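Local coordinates for protein phosphoglycerol transferase GacH (Streptococcus pyogenes MGAS5005, PDB 6DGM) that probably transfers glycerol phosphate to the rhamnose polysaccharide of the cell wall, through a metal-dependent domain of the alkaline phosphatase clan, at residues K30-N35 with S324-Y329. Residues are numbered along the deposited sequence; the frame is centred on the assembly and turned at random.
Sequences KDRKNN and SKVSPY. With CA (calcium ion), chain E.
Arg32 and Lys325 each reach across to a backbone carbonyl of the other's segment. Arg32 lays CB, CG and CD against the backbone of Ser324. A bend at chi2 (-72°) keeps CG and CD close to Ser324 O, and chi4 (97°) swings NH1 round to donate to it at 2.9 Å. This oxygen sits at the guanidinium edge, close to its plane. The same NH1 lies 3.6 Å from Val326 CG1. In return, Lys325 NZ bonds Arg32 O at 2.8 Å, almost in line with the carbonyl bond; the bend at chi4 (-64°) brings the ammonium there. The backbones also meet, in a single bridge of Asn34 with Ser324. Lys325 N donates to Asn34 O at 2.9 Å, and Ser324 CA adds a CA-H...O contact to the same oxygen at 3.2 Å.

The packing is tightest around the buried Ser324, whose OG hydrogen-bonds Thr322. The Lys33 and Asn35 side is looser and exposed to solvent. There Asn35 OD1 comes only within 4.2 Å of Lys325 CD, while its ND2 bonds Asp38.

Asp31 O binds calcium at 2.4 Å, with three waters and Asp323 OD1. Metal and bridge thus tie the same two loops together, away from the manganese site. One loop joins helix 11-29 to strand 40-46. The other joins helix 314-321 to helix 328-339, with Val326 packed on Ala25 and Ile28 of helix 11-29 and on Phe319 of helix 314-321.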
loop_
_atom_site.group_PDB
_atom_site.type_symbol
_atom_site.label_atom_id
_atom_site.label_comp_id
_atom_site.label_asym_id
_atom_site.label_seq_id
_atom_site.Cartn_x
_atom_site.Cartn_y
_atom_site.Cartn_z
ATOM N N LYS A 30 6.748 -22.714 -11.657
ATOM C CA LYS A 30 6.564 -23.411 -12.923
ATOM C C LYS A 30 5.620 -22.667 -13.857
ATOM O O LYS A 30 5.713 -22.845 -15.079
ATOM C CB LYS A 30 6.040 -24.826 -12.673
ATOM C CG LYS A 30 7.034 -25.723 -11.959
ATOM C CD LYS A 30 6.447 -27.112 -11.728
ATOM C CE LYS A 30 7.474 -28.057 -11.131
ATOM N NZ LYS A 30 7.017 -29.483 -11.182
ATOM N N ASP A 31 4.726 -21.832 -13.313
ATOM C CA ASP A 31 3.758 -21.090 -14.114
ATOM C C ASP A 31 3.925 -19.578 -13.986
ATOM O O ASP A 31 2.991 -18.832 -14.287
ATOM C CB ASP A 31 2.328 -21.490 -13.747
ATOM C CG ASP A 31 2.016 -22.929 -14.111
ATOM O OD1 ASP A 31 2.217 -23.314 -15.284
ATOM O OD2 ASP A 31 1.574 -23.678 -13.218
ATOM N N ARG A 32 5.082 -19.111 -13.535
ATOM C CA ARG A 32 5.385 -17.685 -13.480
ATOM C C ARG A 32 6.526 -17.434 -14.457
ATOM O O ARG A 32 7.619 -17.982 -14.281
ATOM C CB ARG A 32 5.815 -17.280 -12.073
ATOM C CG ARG A 32 4.750 -17.439 -10.974
ATOM C CD ARG A 32 3.671 -16.415 -11.115
ATOM N NE ARG A 32 2.602 -16.544 -10.119
ATOM C CZ ARG A 32 2.520 -15.852 -8.989
ATOM N NH1 ARG A 32 3.457 -14.958 -8.656
ATOM N NH2 ARG A 32 1.477 -16.040 -8.180
ATOM N N LYS A 33 6.277 -16.610 -15.479
ATOM C CA LYS A 33 7.264 -16.428 -16.540
ATOM C C LYS A 33 8.276 -15.321 -16.259
ATOM O O LYS A 33 9.381 -15.349 -16.813
ATOM C CB LYS A 33 6.579 -16.057 -17.862
ATOM C CG LYS A 33 5.634 -17.093 -18.432
ATOM C CD LYS A 33 5.058 -16.580 -19.752
ATOM C CE LYS A 33 4.024 -17.520 -20.353
ATOM N NZ LYS A 33 3.385 -16.907 -21.563
ATOM N N ASN A 34 7.927 -14.343 -15.434
ATOM C CA ASN A 34 8.664 -13.089 -15.354
ATOM C C ASN A 34 9.473 -13.000 -14.067
ATOM O O ASN A 34 9.304 -13.794 -13.136
ATOM C CB ASN A 34 7.697 -11.903 -15.464
ATOM C CG ASN A 34 6.971 -11.872 -16.798
ATOM O OD1 ASN A 34 7.515 -12.291 -17.814
ATOM N ND2 ASN A 34 5.736 -11.381 -16.796
ATOM N N ASN A 35 10.370 -12.015 -14.045
ATOM C CA ASN A 35 11.213 -11.708 -12.899
ATOM C C ASN A 35 10.827 -10.342 -12.359
ATOM O O ASN A 35 10.750 -9.371 -13.118
ATOM C CB ASN A 35 12.680 -11.630 -13.315
ATOM C CG ASN A 35 13.152 -12.879 -14.009
ATOM O OD1 ASN A 35 12.963 -13.984 -13.514
ATOM N ND2 ASN A 35 13.764 -12.709 -15.178
ATOM N N SER A 324 5.327 -12.839 -11.880
ATOM C CA SER A 324 6.718 -12.920 -11.453
ATOM C C SER A 324 6.949 -14.088 -10.498
ATOM O O SER A 324 6.096 -14.407 -9.664
ATOM C CB SER A 324 7.131 -11.616 -10.762
ATOM O OG SER A 324 7.115 -10.564 -11.705
ATOM N N LYS A 325 8.113 -14.714 -10.627
ATOM C CA LYS A 325 8.492 -15.815 -9.761
ATOM C C LYS A 325 8.652 -15.348 -8.319
ATOM O O LYS A 325 9.093 -14.227 -8.045
ATOM C CB LYS A 325 9.792 -16.426 -10.271
ATOM C CG LYS A 325 9.652 -17.088 -11.629
ATOM C CD LYS A 325 11.018 -17.506 -12.166
ATOM C CE LYS A 325 10.952 -17.904 -13.644
ATOM N NZ LYS A 325 10.112 -19.102 -13.849
ATOM N N VAL A 326 8.319 -16.248 -7.390
ATOM C CA VAL A 326 8.248 -15.920 -5.971
ATOM C C VAL A 326 9.384 -16.572 -5.200
ATOM O O VAL A 326 9.935 -17.604 -5.602
ATOM C CB VAL A 326 6.881 -16.297 -5.346
ATOM C CG1 VAL A 326 5.764 -15.505 -5.990
ATOM C CG2 VAL A 326 6.618 -17.797 -5.457
ATOM N N SER A 327 9.726 -15.960 -4.078
ATOM C CA SER A 327 10.479 -16.630 -3.032
ATOM C C SER A 327 9.531 -17.472 -2.184
ATOM O O SER A 327 8.304 -17.304 -2.243
ATOM C CB SER A 327 11.110 -15.587 -2.118
ATOM O OG SER A 327 10.079 -14.766 -1.567
ATOM N N PRO A 328 10.067 -18.377 -1.374
ATOM C CA PRO A 328 9.209 -19.083 -0.409
ATOM C C PRO A 328 8.388 -18.138 0.450
ATOM O O PRO A 328 7.193 -18.380 0.670
ATOM C CB PRO A 328 10.222 -19.894 0.406
ATOM C CG PRO A 328 11.366 -20.174 -0.593
ATOM C CD PRO A 328 11.460 -18.874 -1.361
ATOM N N TYR A 329 8.999 -17.050 0.930
ATOM C CA TYR A 329 8.259 -16.024 1.666
ATOM C C TYR A 329 7.050 -15.527 0.873
ATOM O O TYR A 329 5.936 -15.489 1.392
ATOM C CB TYR A 329 9.209 -14.864 1.997
ATOM C CG TYR A 329 8.626 -13.721 2.827
ATOM C CD1 TYR A 329 7.958 -13.969 4.021
ATOM C CD2 TYR A 329 8.790 -12.394 2.438
ATOM C CE1 TYR A 329 7.441 -12.924 4.784
ATOM C CE2 TYR A 329 8.288 -11.338 3.199
ATOM C CZ TYR A 329 7.620 -11.613 4.365
ATOM O OH TYR A 329 7.132 -10.578 5.131
HETATM CA CA CA E . 1.217 -17.532 -15.243
HETATM O O HOH W 1 0.740 -18.329 -12.719
HETATM O O HOH W 2 -0.321 -19.528 -16.289
HETATM O O HOH W 3 2.693 -18.016 -17.155
#